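TetR family transcription regulator (Marinobacter aquaeolei, PDB 3PAS) probably binds DNA through an N-terminal helix-turn-helix domain and regulates transcription. Local coordinates at residues B[59-64]-B[117-122]; B[107-110]-B[114-117]. One frame throughout, in Å; residues are numbered along the deposited sequence.

Overall arrangement
Both contacts sit on the same side of the chain's centre, with their own centres about 8 Å apart, and both are partly buried. Contact 1 joins two helices far apart in sequence, 52-76 and 117-126. Contact 2 is local: the end of helix 100-110 meets the loop that leads into helix 117-126. Pro117 belongs to both. The two share an apolar interior, where the Phe60 and Phe109 rings stack on each other. Ile119 reaches Phe60 in contact 1 and also touches Phe109 of contact 2. The chemistry differs toward the outside. Contact 1 ends in a cation-pi stack between Tyr61 and Arg122, whereas contact 2 relies on CH-pi and selenium-aromatic packing.

Contact 1: B[59-64]-B[117-122]; sequences TFYYVS and PEIQAR
A bend at chi2 (-83°) lays the guanidinium of Arg122 over one face of the Tyr61 ring. Tyr61 holds CG beside its own backbone N, and its ring reaches across to helix 117-126. The two planes are 22° apart. Arg122 CZ lies 3.4 Å from Tyr61 CD1. It is 4.0 Å from the centroid of the Tyr61 ring, and the cation-pi contact is off-centre. Arg122 CD also touches the ring, 3.5 Å from Tyr61 CE1. Asp65 forms a salt bridge with Arg122 NH1 and probably helps to fix the guanidinium over the ring. In this all-helical TetR-type protein, the contact links helix 52-76 to helix 117-126 of the C-terminal domain. The two short segments run in roughly the same direction, 27° apart. Their axes come no closer than 11.8 Å, and side chains bridge the gap. Deeper in, Ile119 CG2 packs 3.4 Å from Phe60 CE2. Ile119 CG1 lies against Tyr61 OH. Ser64 OG sits over the centre of one Phe60 face. It donates to Phe60 O over 2.8 Å from above the carbonyl plane. Phe60 O also accepts a hydrogen bond from the backbone N of Ser64. Asn123 ND2 also bonds to Ser64 OG.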
loop_
_atom_site.group_PDB
_atom_site.type_symbol
_atom_site.label_atom_id
_atom_site.label_comp_id
_atom_site.label_asym_id
_atom_site.label_seq_id
_atom_site.Cartn_x
_atom_site.Cartn_y
_atom_site.Cartn_z
ATOM N N THR B 59 -10.992 -15.574 13.345
ATOM C CA THR B 59 -9.827 -14.743 13.617
ATOM C C THR B 59 -9.983 -13.408 12.892
ATOM O O THR B 59 -9.659 -12.355 13.439
ATOM C CB THR B 59 -8.470 -15.449 13.231
ATOM O OG1 THR B 59 -8.313 -16.664 14.005
ATOM C CG2 THR B 59 -7.246 -14.552 13.583
ATOM N N PHE B 60 -10.457 -13.451 11.651
ATOM C CA PHE B 60 -10.672 -12.220 10.905
ATOM C C PHE B 60 -11.691 -11.333 11.653
ATOM O O PHE B 60 -11.468 -10.119 11.840
ATOM C CB PHE B 60 -11.114 -12.488 9.486
ATOM C CG PHE B 60 -11.324 -11.240 8.688
ATOM C CD1 PHE B 60 -10.263 -10.511 8.294
ATOM C CD2 PHE B 60 -12.591 -10.776 8.433
ATOM C CE1 PHE B 60 -10.439 -9.321 7.560
ATOM C CE2 PHE B 60 -12.773 -9.618 7.693
ATOM C CZ PHE B 60 -11.717 -8.900 7.279
ATOM N N TYR B 61 -12.774 -11.931 12.126
ATOM C CA TYR B 61 -13.767 -11.175 12.897
ATOM C C TYR B 61 -13.289 -10.681 14.234
ATOM O O TYR B 61 -13.666 -9.584 14.677
ATOM C CB TYR B 61 -15.048 -11.990 13.084
ATOM C CG TYR B 61 -15.829 -12.184 11.827
ATOM C CD1 TYR B 61 -15.967 -11.151 10.899
ATOM C CD2 TYR B 61 -16.523 -13.360 11.590
ATOM C CE1 TYR B 61 -16.716 -11.312 9.745
ATOM C CE2 TYR B 61 -17.289 -13.523 10.430
ATOM C CZ TYR B 61 -17.384 -12.487 9.521
ATOM O OH TYR B 61 -18.127 -12.626 8.377
ATOM N N TYR B 62 -12.474 -11.481 14.904
ATOM C CA TYR B 62 -11.841 -11.064 16.134
ATOM C C TYR B 62 -10.930 -9.828 15.898
ATOM O O TYR B 62 -10.974 -8.829 16.653
ATOM C CB TYR B 62 -11.016 -12.231 16.671
ATOM C CG TYR B 62 -10.056 -11.894 17.776
ATOM C CD1 TYR B 62 -10.503 -11.728 19.069
ATOM C CD2 TYR B 62 -8.681 -11.803 17.543
ATOM C CE1 TYR B 62 -9.624 -11.467 20.102
ATOM C CE2 TYR B 62 -7.814 -11.541 18.568
ATOM C CZ TYR B 62 -8.304 -11.373 19.865
ATOM O OH TYR B 62 -7.451 -11.090 20.938
ATOM N N VAL B 63 -10.108 -9.893 14.861
ATOM C CA VAL B 63 -9.177 -8.807 14.547
ATOM C C VAL B 63 -9.993 -7.533 14.161
ATOM O O VAL B 63 -9.819 -6.450 14.728
ATOM C CB VAL B 63 -8.199 -9.258 13.440
ATOM C CG1 VAL B 63 -7.469 -8.076 12.866
ATOM C CG2 VAL B 63 -7.199 -10.365 13.972
ATOM N N SER B 64 -10.929 -7.708 13.240
ATOM C CA SER B 64 -11.790 -6.634 12.764
ATOM C C SER B 64 -12.630 -6.029 13.897
ATOM O O SER B 64 -12.728 -4.800 14.028
ATOM C CB SER B 64 -12.703 -7.131 11.631
ATOM O OG SER B 64 -11.946 -7.653 10.553
ATOM N N PRO B 117 -17.526 -10.616 -0.575
ATOM C CA PRO B 117 -18.368 -9.429 -0.368
ATOM C C PRO B 117 -19.258 -9.485 0.874
ATOM O O PRO B 117 -19.534 -8.448 1.474
ATOM C CB PRO B 117 -19.239 -9.400 -1.634
ATOM C CG PRO B 117 -18.380 -10.089 -2.686
ATOM C CD PRO B 117 -17.656 -11.162 -1.945
ATOM N N GLU B 118 -19.725 -10.671 1.247
ATOM C CA GLU B 118 -20.557 -10.839 2.438
ATOM C C GLU B 118 -19.761 -10.504 3.732
ATOM O O GLU B 118 -20.302 -9.949 4.680
ATOM C CB GLU B 118 -21.020 -12.299 2.496
ATOM C CG GLU B 118 -21.959 -12.717 3.667
ATOM C CD GLU B 118 -21.784 -14.202 4.068
ATOM O OE1 GLU B 118 -20.691 -14.539 4.588
ATOM O OE2 GLU B 118 -22.726 -15.021 3.882
ATOM N N ILE B 119 -18.493 -10.903 3.772
ATOM C CA ILE B 119 -17.639 -10.629 4.936
ATOM C C ILE B 119 -17.427 -9.099 5.046
ATOM O O ILE B 119 -17.627 -8.517 6.111
ATOM C CB ILE B 119 -16.331 -11.399 4.868
ATOM C CG1 ILE B 119 -16.615 -12.917 4.981
ATOM C CG2 ILE B 119 -15.363 -10.942 6.002
ATOM C CD1 ILE B 119 -15.437 -13.787 4.613
ATOM N N GLN B 120 -17.058 -8.501 3.919
ATOM C CA GLN B 120 -16.932 -7.054 3.728
ATOM C C GLN B 120 -18.148 -6.342 4.257
ATOM O O GLN B 120 -18.015 -5.468 5.086
ATOM C CB GLN B 120 -16.825 -6.747 2.245
ATOM C CG GLN B 120 -16.858 -5.280 1.861
ATOM C CD GLN B 120 -15.523 -4.801 1.401
ATOM O OE1 GLN B 120 -14.484 -5.132 1.983
ATOM N NE2 GLN B 120 -15.527 -4.031 0.323
ATOM N N ALA B 121 -19.330 -6.770 3.810
ATOM C CA ALA B 121 -20.600 -6.171 4.214
ATOM C C ALA B 121 -20.797 -6.266 5.718
ATOM O O ALA B 121 -21.257 -5.285 6.355
ATOM C CB ALA B 121 -21.788 -6.843 3.483
ATOM N N ARG B 122 -20.448 -7.419 6.299
ATOM C CA ARG B 122 -20.582 -7.590 7.755
ATOM C C ARG B 122 -19.712 -6.556 8.526
ATOM O O ARG B 122 -20.150 -5.984 9.513
ATOM C CB ARG B 122 -20.235 -9.025 8.161
ATOM C CG ARG B 122 -20.386 -9.356 9.660
ATOM C CD ARG B 122 -19.141 -8.918 10.471
ATOM N NE ARG B 122 -19.049 -9.559 11.780
ATOM C CZ ARG B 122 -18.154 -9.270 12.722
ATOM N NH1 ARG B 122 -17.246 -8.320 12.526
ATOM N NH2 ARG B 122 -18.184 -9.925 13.875
#

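Contact 2: B[107-110]-B[114-117]; sequences ETFT and WMTP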
loop_
_atom_site.group_PDB
_atom_site.type_symbol
_atom_site.label_atom_id
_atom_site.label_comp_id
_atom_site.label_asym_id
_atom_site.label_seq_id
_atom_site.Cartn_x
_atom_site.Cartn_y
_atom_site.Cartn_z
ATOM N N GLU B 107 -4.983 -7.366 6.502
ATOM C CA GLU B 107 -4.445 -7.195 5.140
ATOM C C GLU B 107 -4.253 -8.553 4.425
ATOM O O GLU B 107 -4.692 -8.730 3.295
ATOM C CB GLU B 107 -3.104 -6.457 5.231
ATOM C CG GLU B 107 -2.369 -6.142 3.886
ATOM C CD GLU B 107 -3.029 -5.023 3.096
ATOM O OE1 GLU B 107 -4.061 -4.475 3.563
ATOM O OE2 GLU B 107 -2.520 -4.711 1.982
ATOM N N THR B 108 -3.611 -9.509 5.079
ATOM C CA THR B 108 -3.417 -10.816 4.463
ATOM C C THR B 108 -4.766 -11.449 4.112
ATOM O O THR B 108 -4.942 -11.952 2.993
ATOM C CB THR B 108 -2.644 -11.804 5.372
ATOM O OG1 THR B 108 -1.361 -11.262 5.671
ATOM C CG2 THR B 108 -2.426 -13.146 4.630
ATOM N N PHE B 109 -5.723 -11.408 5.049
ATOM C CA PHE B 109 -7.036 -12.015 4.833
ATOM C C PHE B 109 -7.818 -11.323 3.739
ATOM O O PHE B 109 -8.365 -12.000 2.831
ATOM C CB PHE B 109 -7.876 -12.001 6.110
ATOM C CG PHE B 109 -9.128 -12.857 6.053
ATOM C CD1 PHE B 109 -10.291 -12.390 5.468
ATOM C CD2 PHE B 109 -9.151 -14.122 6.638
ATOM C CE1 PHE B 109 -11.446 -13.166 5.413
ATOM C CE2 PHE B 109 -10.317 -14.917 6.589
ATOM C CZ PHE B 109 -11.464 -14.429 5.975
ATOM N N THR B 110 -7.914 -9.986 3.816
ATOM C CA THR B 110 -8.703 -9.243 2.809
ATOM C C THR B 110 -8.133 -9.387 1.403
ATOM O O THR B 110 -8.879 -9.263 0.449
ATOM C CB THR B 110 -8.902 -7.694 3.121
ATOM O OG1 THR B 110 -7.636 -7.061 3.138
ATOM C CG2 THR B 110 -9.601 -7.464 4.431
ATOM N N TRP B 114 -10.000 -16.126 0.739
ATOM C CA TRP B 114 -10.977 -16.293 1.826
ATOM C C TRP B 114 -11.954 -15.130 1.933
ATOM O O TRP B 114 -12.977 -15.243 2.603
ATOM C CB TRP B 114 -10.299 -16.443 3.219
ATOM C CG TRP B 114 -9.432 -17.611 3.318
ATOM C CD1 TRP B 114 -8.090 -17.617 3.367
ATOM C CD2 TRP B 114 -9.854 -18.968 3.394
ATOM N NE1 TRP B 114 -7.620 -18.910 3.431
ATOM C CE2 TRP B 114 -8.693 -19.759 3.447
ATOM C CE3 TRP B 114 -11.101 -19.591 3.372
ATOM C CZ2 TRP B 114 -8.734 -21.158 3.503
ATOM C CZ3 TRP B 114 -11.148 -20.973 3.431
ATOM C CH2 TRP B 114 -9.967 -21.743 3.506
HETATM N N MSE B 115 -11.601 -13.999 1.345
HETATM C CA MSE B 115 -12.400 -12.794 1.478
HETATM C C MSE B 115 -13.576 -12.849 0.504
HETATM O O MSE B 115 -13.429 -13.288 -0.639
HETATM C CB MSE B 115 -11.538 -11.535 1.213
HETATM C CG MSE B 115 -12.258 -10.230 1.458
HETATM SE SE MSE B 115 -12.687 -10.006 3.340
HETATM C CE MSE B 115 -13.401 -8.173 3.189
ATOM N N THR B 116 -14.739 -12.413 0.970
ATOM C CA THR B 116 -15.934 -12.362 0.150
ATOM C C THR B 116 -16.679 -11.032 0.392
ATOM O O THR B 116 -16.509 -10.396 1.442
ATOM C CB THR B 116 -16.910 -13.508 0.482
ATOM O OG1 THR B 116 -17.481 -13.291 1.775
ATOM C CG2 THR B 116 -16.228 -14.934 0.423
ATOM N N PRO B 117 -17.526 -10.616 -0.575
ATOM C CA PRO B 117 -18.368 -9.429 -0.368
ATOM C C PRO B 117 -19.258 -9.485 0.874
ATOM O O PRO B 117 -19.534 -8.448 1.474
ATOM C CB PRO B 117 -19.239 -9.400 -1.634
ATOM C CG PRO B 117 -18.380 -10.089 -2.686
ATOM C CD PRO B 117 -17.656 -11.162 -1.945
#
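Phe109 packs against Trp114 and Met115 in an apolar contact between the last turn of helix 100-110 and the loop before helix 117-126. It includes a Met-aromatic contact and lies in the helical C-terminal domain of this TetR family protein. Met115 is a selenomethionine. Its SE lies in the plane of the Phe109 ring, at the edge, 4.0 Å from Phe109 CE1. Trp114 approaches one face of the same ring with its CB, 4.0 Å from the ring centroid, in a CH-pi contact displaced toward CZ and CE2. The indole extends beyond the Phe109 ring. Its five-membered ring is tilted 26° from the Phe109 plane, and the offset leaves little overlap. With chi1 at -168°, CG of Phe109 points opposite the backbone N, which brings the ring against Trp114 CB and Met115 SE. Phe60 and Ile119 also pack on Phe109, while Phe26 meets the indole edge-to-face. A leucine in place of Phe109 would probably leave Trp114 CB without an aromatic face and Met115 SE without a ring edge. At the end of this loop, Thr116 N-caps helix 117-126, its OG1 bonded to the backbone N of Ile119. Thr110 and Met115 run side by side in one direction. Met115 CB rests 3.6 Å from both Phe109 O and Thr110 O, and Met115 CE comes within 4.1 Å of Thr110 CG2.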